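Local coordinates for protein spermidine N(1)-acetyltransferase (PDB 3K9U) that transfers the acetyl group of acetyl-CoA to polyamines such as spermidine, protecting the cell against their toxicity, at residues Phe65-Glu79 and Arg91-Ile103. Residues are numbered along the deposited sequence; the frame is centred on the assembly and turned at random.
Sequences FLGAFADSTLIGFIE and RLYLKPEYTHKKI. With NI (nickel (II) ion), chain D; ACO (acetyl coenzyme *a), chain G.
F77 and Y93 form a hydrogen-bonded pair near the open end of the antiparallel hairpin of strands 73-83 and 86-94, with F77 N to Y93 O at 3.0 Å; a last straight bond, K95 N to I75 O, closes the pairing beside the classic bulge that I75 and G76 make opposite A68. On the face carrying F77, R91 bends its chain to grip E79 side-on: NE lies 2.7 Å from OE1 and NH1 3.0 Å from OE2, both reaching the carboxylate from above its plane. With CG anti to the backbone N (chi1 -175°) and the chain extended beyond it, E79 carries OE2 over the centre of the F65 ring. R91 CG meets the edge of the F77 ring, while NH1 also pairs with E53. With an alanine in place of R91, the carboxylates of E79 and E53 would probably lose the guanidinium they share. At the other end, I75 lays CG2 over one face of Y98, a CH-pi contact 3.8 Å from the ring centroid, and its CD1 packs on I103 CG2. L92 and L94, in non-hydrogen-bonded pairs with I78 and G76, turn their backbone groups to acetyl-CoA: L92 O takes N4P at 2.7 Å and L94 N gives to O9P. Further on, H100 N and K102 N bind the pyrophosphate ahead of helix 103-118, the GNAT arrangement in which strand and loop hold the cofactor through main-chain atoms.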
ATOM      1  N   PHE A  65      16.385 -17.114   6.864  1.00 21.87           N
ATOM      2  CA  PHE A  65      16.364 -15.659   6.903  1.00 21.43           C
ATOM      3  C   PHE A  65      16.553 -15.202   5.457  1.00 20.62           C
ATOM      4  O   PHE A  65      17.674 -15.165   4.927  1.00 18.81           O
ATOM      5  CB  PHE A  65      17.463 -15.176   7.867  1.00 21.96           C
ATOM      6  CG  PHE A  65      17.293 -13.761   8.412  1.00 23.17           C
ATOM      7  CD1 PHE A  65      16.079 -13.093   8.407  1.00 26.73           C
ATOM      8  CD2 PHE A  65      18.375 -13.138   9.008  1.00 25.04           C
ATOM      9  CE1 PHE A  65      15.976 -11.806   8.937  1.00 30.66           C
ATOM     10  CE2 PHE A  65      18.280 -11.864   9.557  1.00 27.07           C
ATOM     11  CZ  PHE A  65      17.089 -11.188   9.518  1.00 28.31           C
ATOM     12  N   LEU A  66      15.422 -14.886   4.819  1.00 20.54           N
ATOM     13  CA  LEU A  66      15.376 -14.630   3.377  1.00 20.18           C
ATOM     14  C   LEU A  66      14.929 -13.209   3.088  1.00 20.08           C
ATOM     15  O   LEU A  66      14.144 -12.645   3.833  1.00 19.60           O
ATOM     16  CB  LEU A  66      14.395 -15.590   2.701  1.00 20.37           C
ATOM     17  CG  LEU A  66      14.413 -17.068   3.066  1.00 20.82           C
ATOM     18  CD1 LEU A  66      13.257 -17.813   2.435  1.00 23.85           C
ATOM     19  CD2 LEU A  66      15.730 -17.709   2.639  1.00 23.73           C
ATOM     20  N   GLY A  67      15.431 -12.657   1.985  1.00 20.34           N
ATOM     21  CA  GLY A  67      15.042 -11.356   1.470  1.00 19.21           C
ATOM     22  C   GLY A  67      14.294 -11.476   0.149  1.00 20.45           C
ATOM     23  O   GLY A  67      14.534 -12.415  -0.636  1.00 19.71           O
ATOM     24  N   ALA A  68      13.357 -10.543  -0.069  1.00 20.01           N
ATOM     25  CA  ALA A  68      12.708 -10.368  -1.353  1.00 20.10           C
ATOM     26  C   ALA A  68      13.365  -9.189  -2.068  1.00 20.20           C
ATOM     27  O   ALA A  68      13.394  -8.067  -1.547  1.00 21.37           O
ATOM     28  CB  ALA A  68      11.175 -10.135  -1.170  1.00 18.53           C
ATOM     29  N   PHE A  69      13.883  -9.440  -3.259  1.00 20.59           N
ATOM     30  CA  PHE A  69      14.530  -8.406  -4.040  1.00 22.28           C
ATOM     31  C   PHE A  69      13.696  -8.084  -5.291  1.00 23.76           C
ATOM     32  O   PHE A  69      13.431  -8.959  -6.123  1.00 25.29           O
ATOM     33  CB  PHE A  69      15.941  -8.852  -4.422  1.00 21.92           C
ATOM     34  CG  PHE A  69      16.864  -9.056  -3.225  1.00 22.38           C
ATOM     35  CD1 PHE A  69      16.765 -10.196  -2.429  1.00 20.75           C
ATOM     36  CD2 PHE A  69      17.828  -8.115  -2.903  1.00 22.96           C
ATOM     37  CE1 PHE A  69      17.629 -10.390  -1.343  1.00 21.20           C
ATOM     38  CE2 PHE A  69      18.698  -8.306  -1.813  1.00 20.95           C
ATOM     39  CZ  PHE A  69      18.594  -9.435  -1.035  1.00 18.84           C
ATOM     40  N   ALA A  70      13.268  -6.833  -5.393  1.00 24.78           N
ATOM     41  CA  ALA A  70      12.507  -6.347  -6.531  1.00 25.92           C
ATOM     42  C   ALA A  70      13.495  -5.619  -7.433  1.00 27.30           C
ATOM     43  O   ALA A  70      14.022  -4.558  -7.072  1.00 26.41           O
ATOM     44  CB  ALA A  70      11.400  -5.403  -6.076  1.00 25.55           C
ATOM     45  N   ASP A  71      13.784  -6.237  -8.578  1.00 29.14           N
ATOM     46  CA  ASP A  71      14.783  -5.741  -9.511  1.00 30.26           C
ATOM     47  C   ASP A  71      16.065  -5.388  -8.756  1.00 29.82           C
ATOM     48  O   ASP A  71      16.594  -4.279  -8.887  1.00 30.47           O
ATOM     49  CB  ASP A  71      14.226  -4.523 -10.291  1.00 31.65           C
ATOM     50  CG  ASP A  71      12.852  -4.816 -10.958  1.00 35.25           C
ATOM     51  OD1 ASP A  71      12.762  -5.769 -11.775  1.00 39.70           O
ATOM     52  OD2 ASP A  71      11.859  -4.102 -10.657  1.00 38.50           O
ATOM     53  N   SER A  72      16.542  -6.340  -7.951  1.00 28.75           N
ATOM     54  CA  SER A  72      17.827  -6.236  -7.236  1.00 28.13           C
ATOM     55  C   SER A  72      17.856  -5.342  -5.970  1.00 26.49           C
ATOM     56  O   SER A  72      18.889  -5.229  -5.318  1.00 25.49           O
ATOM     57  CB  SER A  72      18.940  -5.791  -8.194  1.00 29.14           C
ATOM     58  OG  SER A  72      19.183  -4.388  -8.111  1.00 32.72           O
ATOM     59  N   THR A  73      16.733  -4.711  -5.629  1.00 24.93           N
ATOM     60  CA  THR A  73      16.643  -3.870  -4.435  1.00 23.36           C
ATOM     61  C   THR A  73      15.906  -4.695  -3.374  1.00 21.79           C
ATOM     62  O   THR A  73      14.833  -5.214  -3.650  1.00 20.14           O
ATOM     63  CB  THR A  73      15.877  -2.562  -4.747  1.00 23.77           C
ATOM     64  OG1 THR A  73      16.507  -1.893  -5.859  1.00 24.09           O
ATOM     65  CG2 THR A  73      15.834  -1.640  -3.518  1.00 23.13           C
ATOM     66  N   LEU A  74      16.491  -4.823  -2.182  1.00 20.28           N
ATOM     67  CA  LEU A  74      15.842  -5.510  -1.055  1.00 20.29           C
ATOM     68  C   LEU A  74      14.583  -4.745  -0.627  1.00 19.54           C
ATOM     69  O   LEU A  74      14.682  -3.591  -0.226  1.00 19.70           O
ATOM     70  CB  LEU A  74      16.799  -5.663   0.150  1.00 20.01           C
ATOM     71  CG  LEU A  74      16.212  -6.478   1.321  1.00 22.65           C
ATOM     72  CD1 LEU A  74      16.129  -7.976   0.977  1.00 24.28           C
ATOM     73  CD2 LEU A  74      17.018  -6.309   2.587  1.00 24.75           C
ATOM     74  N   ILE A  75      13.403  -5.366  -0.698  1.00 18.02           N
ATOM     75  CA  ILE A  75      12.200  -4.672  -0.243  1.00 17.64           C
ATOM     76  C   ILE A  75      11.383  -5.412   0.829  1.00 18.23           C
ATOM     77  O   ILE A  75      10.279  -4.989   1.161  1.00 19.23           O
ATOM     78  CB  ILE A  75      11.293  -4.267  -1.405  1.00 16.80           C
ATOM     79  CG1 ILE A  75      10.927  -5.458  -2.323  1.00 18.44           C
ATOM     80  CG2 ILE A  75      11.971  -3.124  -2.247  1.00 20.38           C
ATOM     81  CD1 ILE A  75       9.962  -6.562  -1.715  1.00 14.16           C
ATOM     82  N   GLY A  76      11.889  -6.533   1.340  1.00 17.92           N
ATOM     83  CA  GLY A  76      11.160  -7.302   2.355  1.00 17.02           C
ATOM     84  C   GLY A  76      11.996  -8.470   2.829  1.00 17.35           C
ATOM     85  O   GLY A  76      13.025  -8.797   2.208  1.00 17.18           O
ATOM     86  N   PHE A  77      11.587  -9.097   3.923  1.00 17.04           N
ATOM     87  CA  PHE A  77      12.301 -10.271   4.411  1.00 17.76           C
ATOM     88  C   PHE A  77      11.437 -11.137   5.291  1.00 17.44           C
ATOM     89  O   PHE A  77      10.412 -10.705   5.735  1.00 17.80           O
ATOM     90  CB  PHE A  77      13.531  -9.831   5.212  1.00 17.52           C
ATOM     91  CG  PHE A  77      13.195  -8.975   6.416  1.00 18.52           C
ATOM     92  CD1 PHE A  77      13.064  -7.587   6.295  1.00 19.28           C
ATOM     93  CD2 PHE A  77      12.975  -9.543   7.646  1.00 19.63           C
ATOM     94  CE1 PHE A  77      12.739  -6.790   7.399  1.00 19.12           C
ATOM     95  CE2 PHE A  77      12.651  -8.751   8.751  1.00 20.43           C
ATOM     96  CZ  PHE A  77      12.538  -7.366   8.622  1.00 17.69           C
ATOM     97  N   ILE A  78      11.897 -12.349   5.573  1.00 18.50           N
ATOM     98  CA  ILE A  78      11.185 -13.266   6.426  1.00 18.94           C
ATOM     99  C   ILE A  78      12.196 -14.002   7.288  1.00 20.13           C
ATOM    100  O   ILE A  78      13.304 -14.280   6.836  1.00 20.91           O
ATOM    101  CB  ILE A  78      10.332 -14.256   5.593  1.00 18.98           C
ATOM    102  CG1 ILE A  78       9.312 -14.962   6.492  1.00 18.19           C
ATOM    103  CG2 ILE A  78      11.232 -15.245   4.837  1.00 15.94           C
ATOM    104  CD1 ILE A  78       8.365 -15.986   5.768  1.00 15.43           C
ATOM    105  N   GLU A  79      11.830 -14.274   8.540  1.00 21.44           N
ATOM    106  CA  GLU A  79      12.667 -15.019   9.465  1.00 23.01           C
ATOM    107  C   GLU A  79      11.845 -16.136  10.096  1.00 23.54           C
ATOM    108  O   GLU A  79      10.785 -15.884  10.639  1.00 23.52           O
ATOM    109  CB  GLU A  79      13.241 -14.106  10.568  1.00 23.75           C
ATOM    110  CG  GLU A  79      14.259 -14.850  11.530  1.00 27.05           C
ATOM    111  CD  GLU A  79      14.885 -13.962  12.620  1.00 31.54           C
ATOM    112  OE1 GLU A  79      14.142 -13.348  13.436  1.00 36.55           O
ATOM    113  OE2 GLU A  79      16.139 -13.879  12.667  1.00 37.01           O
ATOM    114  N   ARG A  91       9.144 -13.279  11.896  1.00 25.82           N
ATOM    115  CA  ARG A  91       9.314 -11.964  11.275  1.00 26.41           C
ATOM    116  C   ARG A  91       8.940 -11.994   9.785  1.00 24.43           C
ATOM    117  O   ARG A  91       9.458 -12.827   9.042  1.00 23.50           O
ATOM    118  CB  ARG A  91      10.799 -11.596  11.417  1.00 27.42           C
ATOM    119  CG  ARG A  91      11.077 -10.249  11.966  1.00 32.37           C
ATOM    120  CD  ARG A  91      12.103 -10.220  13.088  1.00 32.39           C
ATOM    121  NE  ARG A  91      13.428 -10.822  12.871  1.00 34.03           N
ATOM    122  CZ  ARG A  91      14.608 -10.179  12.897  1.00 37.54           C
ATOM    123  NH1 ARG A  91      15.734 -10.879  12.790  1.00 37.76           N
ATOM    124  NH2 ARG A  91      14.704  -8.848  12.999  1.00 36.52           N
ATOM    125  N   LEU A  92       8.083 -11.071   9.353  1.00 22.82           N
ATOM    126  CA  LEU A  92       7.772 -10.908   7.932  1.00 23.42           C
ATOM    127  C   LEU A  92       7.300  -9.507   7.656  1.00 22.52           C
ATOM    128  O   LEU A  92       6.197  -9.129   8.054  1.00 21.40           O
ATOM    129  CB  LEU A  92       6.689 -11.903   7.498  1.00 23.92           C
ATOM    130  CG  LEU A  92       6.141 -11.850   6.082  1.00 24.08           C
ATOM    131  CD1 LEU A  92       7.259 -11.957   5.125  1.00 26.92           C
ATOM    132  CD2 LEU A  92       5.143 -12.980   5.858  1.00 27.42           C
ATOM    133  N   TYR A  93       8.134  -8.755   6.951  1.00 21.57           N
ATOM    134  CA  TYR A  93       7.902  -7.338   6.732  1.00 21.62           C
ATOM    135  C   TYR A  93       8.329  -6.942   5.321  1.00 21.31           C
ATOM    136  O   TYR A  93       9.415  -7.303   4.892  1.00 20.70           O
ATOM    137  CB  TYR A  93       8.683  -6.499   7.769  1.00 21.71           C
ATOM    138  CG  TYR A  93       8.169  -6.644   9.177  1.00 22.18           C
ATOM    139  CD1 TYR A  93       7.075  -5.908   9.615  1.00 23.33           C
ATOM    140  CD2 TYR A  93       8.747  -7.546  10.064  1.00 23.52           C
ATOM    141  CE1 TYR A  93       6.578  -6.052  10.887  1.00 23.27           C
ATOM    142  CE2 TYR A  93       8.256  -7.696  11.350  1.00 25.15           C
ATOM    143  CZ  TYR A  93       7.184  -6.939  11.759  1.00 24.64           C
ATOM    144  OH  TYR A  93       6.688  -7.076  13.030  1.00 28.44           O
ATOM    145  N   LEU A  94       7.464  -6.197   4.629  1.00 20.69           N
ATOM    146  CA  LEU A  94       7.767  -5.575   3.350  1.00 19.95           C
ATOM    147  C   LEU A  94       7.702  -4.057   3.498  1.00 21.36           C
ATOM    148  O   LEU A  94       6.964  -3.546   4.366  1.00 20.20           O
ATOM    149  CB  LEU A  94       6.716  -5.939   2.319  1.00 19.97           C
ATOM    150  CG  LEU A  94       6.407  -7.419   2.140  1.00 22.09           C
ATOM    151  CD1 LEU A  94       5.291  -7.645   1.046  1.00 16.68           C
ATOM    152  CD2 LEU A  94       7.699  -8.170   1.817  1.00 18.40           C
ATOM    153  N   LYS A  95       8.403  -3.352   2.599  1.00 20.98           N
ATOM    154  CA  LYS A  95       8.159  -1.934   2.370  1.00 22.17           C
ATOM    155  C   LYS A  95       6.696  -1.741   2.038  1.00 21.63           C
ATOM    156  O   LYS A  95       6.152  -2.476   1.209  1.00 22.17           O
ATOM    157  CB  LYS A  95       8.975  -1.389   1.200  1.00 22.75           C
ATOM    158  CG  LYS A  95      10.397  -1.001   1.504  1.00 26.11           C
ATOM    159  CD  LYS A  95      11.043  -0.198   0.298  1.00 31.23           C
ATOM    160  CE  LYS A  95      10.814   1.368   0.298  1.00 34.04           C
ATOM    161  NZ  LYS A  95       9.807   1.913  -0.721  1.00 34.57           N
ATOM    162  N   PRO A  96       6.054  -0.725   2.644  1.00 21.30           N
ATOM    163  CA  PRO A  96       4.598  -0.550   2.472  1.00 20.80           C
ATOM    164  C   PRO A  96       4.136  -0.470   1.036  1.00 20.58           C
ATOM    165  O   PRO A  96       3.075  -1.013   0.685  1.00 21.47           O
ATOM    166  CB  PRO A  96       4.309   0.757   3.201  1.00 20.99           C
ATOM    167  CG  PRO A  96       5.422   0.810   4.260  1.00 22.87           C
ATOM    168  CD  PRO A  96       6.625   0.207   3.638  1.00 20.73           C
ATOM    169  N   GLU A  97       4.923   0.176   0.193  1.00 20.72           N
ATOM    170  CA  GLU A  97       4.505   0.388  -1.193  1.00 21.50           C
ATOM    171  C   GLU A  97       4.668  -0.880  -2.054  1.00 20.06           C
ATOM    172  O   GLU A  97       4.238  -0.876  -3.195  1.00 19.81           O
ATOM    173  CB  GLU A  97       5.150   1.657  -1.835  1.00 21.06           C
ATOM    174  CG  GLU A  97       6.596   1.928  -1.485  1.00 30.11           C
ATOM    175  CD  GLU A  97       6.760   2.706  -0.153  1.00 37.39           C
ATOM    176  OE1 GLU A  97       6.402   3.923  -0.116  1.00 42.72           O
ATOM    177  OE2 GLU A  97       7.242   2.110   0.843  1.00 32.88           O
ATOM    178  N   TYR A  98       5.273  -1.932  -1.486  1.00 19.06           N
ATOM    179  CA  TYR A  98       5.422  -3.232  -2.126  1.00 19.13           C
ATOM    180  C   TYR A  98       4.450  -4.273  -1.565  1.00 18.99           C
ATOM    181  O   TYR A  98       4.520  -5.412  -1.979  1.00 16.83           O
ATOM    182  CB  TYR A  98       6.865  -3.755  -1.978  1.00 19.43           C
ATOM    183  CG  TYR A  98       7.806  -3.033  -2.910  1.00 21.30           C
ATOM    184  CD1 TYR A  98       8.036  -3.521  -4.195  1.00 21.64           C
ATOM    185  CD2 TYR A  98       8.396  -1.820  -2.555  1.00 21.57           C
ATOM    186  CE1 TYR A  98       8.873  -2.840  -5.099  1.00 22.98           C
ATOM    187  CE2 TYR A  98       9.236  -1.125  -3.470  1.00 22.46           C
ATOM    188  CZ  TYR A  98       9.462  -1.663  -4.725  1.00 22.05           C
ATOM    189  OH  TYR A  98      10.263  -1.054  -5.641  1.00 29.59           O
ATOM    190  N   THR A  99       3.543  -3.872  -0.657  1.00 18.92           N
ATOM    191  CA  THR A  99       2.526  -4.793  -0.122  1.00 18.47           C
ATOM    192  C   THR A  99       1.398  -4.984  -1.126  1.00 18.43           C
ATOM    193  O   THR A  99       1.284  -4.224  -2.053  1.00 15.62           O
ATOM    194  CB  THR A  99       1.890  -4.289   1.186  1.00 19.22           C
ATOM    195  OG1 THR A  99       1.246  -3.015   0.954  1.00 16.25           O
ATOM    196  CG2 THR A  99       2.968  -4.172   2.320  1.00 14.23           C
ATOM    197  N   HIS A 100       0.614  -6.050  -0.923  1.00 19.26           N
ATOM    198  CA  HIS A 100      -0.586  -6.360  -1.711  1.00 19.21           C
ATOM    199  C   HIS A 100      -0.258  -6.760  -3.161  1.00 19.22           C
ATOM    200  O   HIS A 100      -1.082  -6.568  -4.058  1.00 17.43           O
ATOM    201  CB  HIS A 100      -1.612  -5.192  -1.663  1.00 19.55           C
ATOM    202  CG  HIS A 100      -3.066  -5.619  -1.741  1.00 17.55           C
ATOM    203  ND1 HIS A 100      -3.562  -6.401  -2.760  1.00 15.74           N
ATOM    204  CD2 HIS A 100      -4.138  -5.298  -0.961  1.00 14.47           C
ATOM    205  CE1 HIS A 100      -4.870  -6.581  -2.586  1.00 18.65           C
ATOM    206  NE2 HIS A 100      -5.252  -5.903  -1.515  1.00 15.67           N
ATOM    207  N   LYS A 101       0.930  -7.330  -3.387  1.00 19.78           N
ATOM    208  CA  LYS A 101       1.238  -7.924  -4.697  1.00 20.76           C
ATOM    209  C   LYS A 101       1.776  -9.334  -4.596  1.00 20.30           C
ATOM    210  O   LYS A 101       2.468  -9.770  -5.492  1.00 21.67           O
ATOM    211  CB  LYS A 101       2.245  -7.079  -5.480  1.00 20.77           C
ATOM    212  CG  LYS A 101       1.912  -5.592  -5.597  1.00 22.14           C
ATOM    213  CD  LYS A 101       3.234  -4.792  -5.739  1.00 26.28           C
ATOM    214  CE  LYS A 101       3.003  -3.324  -6.053  1.00 29.76           C
ATOM    215  NZ  LYS A 101       2.797  -2.536  -4.830  1.00 31.60           N
ATOM    216  N   LYS A 102       1.490 -10.033  -3.504  1.00 20.63           N
ATOM    217  CA  LYS A 102       1.865 -11.451  -3.351  1.00 21.13           C
ATOM    218  C   LYS A 102       3.352 -11.687  -3.131  1.00 21.63           C
ATOM    219  O   LYS A 102       3.813 -12.842  -3.215  1.00 21.54           O
ATOM    220  CB  LYS A 102       1.448 -12.287  -4.547  1.00 21.68           C
ATOM    221  CG  LYS A 102       0.073 -12.025  -5.119  1.00 26.18           C
ATOM    222  CD  LYS A 102      -0.969 -13.025  -4.663  1.00 30.60           C
ATOM    223  CE  LYS A 102      -2.364 -12.570  -5.190  1.00 32.90           C
ATOM    224  NZ  LYS A 102      -3.384 -13.627  -4.994  1.00 36.89           N
ATOM    225  N   ILE A 103       4.121 -10.625  -2.869  1.00 21.30           N
ATOM    226  CA  ILE A 103       5.545 -10.790  -2.511  1.00 20.16           C
ATOM    227  C   ILE A 103       5.639 -11.453  -1.141  1.00 19.84           C
ATOM    228  O   ILE A 103       6.509 -12.268  -0.880  1.00 21.31           O
ATOM    229  CB  ILE A 103       6.297  -9.449  -2.519  1.00 20.46           C
ATOM    230  CG1 ILE A 103       6.217  -8.807  -3.930  1.00 21.63           C
ATOM    231  CG2 ILE A 103       7.748  -9.660  -2.079  1.00 17.54           C
ATOM    232  CD1 ILE A 103       6.588  -7.316  -4.016  1.00 18.30           C
TER
HETATM  233 NI    NI D 161      -7.024  -5.898  -0.474  1.00 21.24          NI
HETATM  234  N1A ACO G 164      -3.570  -2.912   3.061  1.00 21.12           N
HETATM  235  C2A ACO G 164      -4.465  -3.743   3.648  1.00 22.95           C
HETATM  236  N3A ACO G 164      -4.343  -5.082   3.605  1.00 24.34           N
HETATM  237  C4A ACO G 164      -3.294  -5.674   3.005  1.00 20.55           C
HETATM  238  C5A ACO G 164      -2.308  -4.805   2.367  1.00 21.31           C
HETATM  239  C6A ACO G 164      -2.493  -3.347   2.437  1.00 19.48           C
HETATM  240  N6A ACO G 164      -1.622  -2.482   1.861  1.00 21.44           N
HETATM  241  N7A ACO G 164      -1.391  -5.597   1.842  1.00 20.76           N
HETATM  242  C8A ACO G 164      -1.759  -6.862   2.101  1.00 20.79           C
HETATM  243  N9A ACO G 164      -2.888  -6.925   2.821  1.00 21.06           N
HETATM  244  C1B ACO G 164      -3.549  -8.205   3.234  1.00 21.34           C
HETATM  245  C2B ACO G 164      -5.008  -8.340   2.794  1.00 20.85           C
HETATM  246  O2B ACO G 164      -5.748  -9.234   3.667  1.00 25.06           O
HETATM  247  C3B ACO G 164      -4.925  -8.947   1.424  1.00 23.55           C
HETATM  248  O3B ACO G 164      -6.135  -9.647   1.078  1.00 24.00           O
HETATM  249  P3B ACO G 164      -7.243  -8.819   0.209  1.00 22.96           P
HETATM  250  O7A ACO G 164      -6.671  -8.865  -1.150  1.00 20.13           O
HETATM  251  O8A ACO G 164      -7.265  -7.435   0.844  1.00 21.93           O
HETATM  252  O9A ACO G 164      -8.475  -9.668   0.472  1.00 24.33           O
HETATM  253  C4B ACO G 164      -3.668  -9.796   1.484  1.00 22.74           C
HETATM  254  O4B ACO G 164      -2.906  -9.314   2.599  1.00 22.63           O
HETATM  255  C5B ACO G 164      -2.823  -9.720   0.230  1.00 22.39           C
HETATM  256  O5B ACO G 164      -1.916 -10.829   0.138  1.00 22.16           O
HETATM  257  P1A ACO G 164      -0.397 -10.622  -0.357  1.00 20.66           P
HETATM  258  O1A ACO G 164      -0.357  -9.699  -1.567  1.00 21.49           O
HETATM  259  O2A ACO G 164       0.284 -11.961  -0.456  1.00 21.12           O
HETATM  260  O3A ACO G 164       0.176  -9.827   0.939  1.00 20.63           O
HETATM  261  P2A ACO G 164       1.608  -9.058   0.949  1.00 19.50           P
HETATM  262  O4A ACO G 164       1.295  -7.598   1.180  1.00 17.13           O
HETATM  263  O5A ACO G 164       2.473  -9.505  -0.223  1.00 18.44           O
HETATM  264  O6A ACO G 164       2.285  -9.637   2.265  1.00 18.27           O
HETATM  265  CBP ACO G 164       2.385  -8.871   4.523  1.00 19.04           C
HETATM  266  CCP ACO G 164       1.592  -9.674   3.507  1.00 18.22           C
HETATM  267  CDP ACO G 164       1.710  -8.960   5.877  1.00 16.68           C
HETATM  268  CEP ACO G 164       3.763  -9.520   4.620  1.00 18.57           C
HETATM  269  CAP ACO G 164       2.531  -7.401   4.065  1.00 19.13           C
HETATM  270  OAP ACO G 164       1.260  -6.793   3.807  1.00 24.45           O
HETATM  271  C9P ACO G 164       3.284  -6.540   5.041  1.00 19.27           C
HETATM  272  O9P ACO G 164       4.501  -6.558   5.043  1.00 19.14           O
HETATM  273  N8P ACO G 164       2.562  -5.823   5.869  1.00 21.63           N
HETATM  274  C7P ACO G 164       3.110  -5.000   6.923  1.00 24.60           C
HETATM  275  C6P ACO G 164       3.931  -5.748   7.962  1.00 25.14           C
HETATM  276  C5P ACO G 164       3.195  -6.859   8.682  1.00 28.25           C
HETATM  277  O5P ACO G 164       2.049  -6.730   9.089  1.00 30.80           O
HETATM  278  N4P ACO G 164       3.893  -7.977   8.894  1.00 30.37           N
HETATM  279  C3P ACO G 164       3.363  -9.084   9.687  1.00 30.14           C
HETATM  280  C2P ACO G 164       3.776  -8.922  11.142  1.00 31.95           C
HETATM  281  S1P ACO G 164       3.414 -10.357  12.109  1.00 33.48           S
HETATM  282  C   ACO G 164       4.860 -11.236  12.099  0.70 34.14           C
HETATM  283  O   ACO G 164       5.850 -10.725  11.587  0.70 33.49           O
HETATM  284  CH3 ACO G 164       4.945 -12.609  12.738  0.70 33.84           C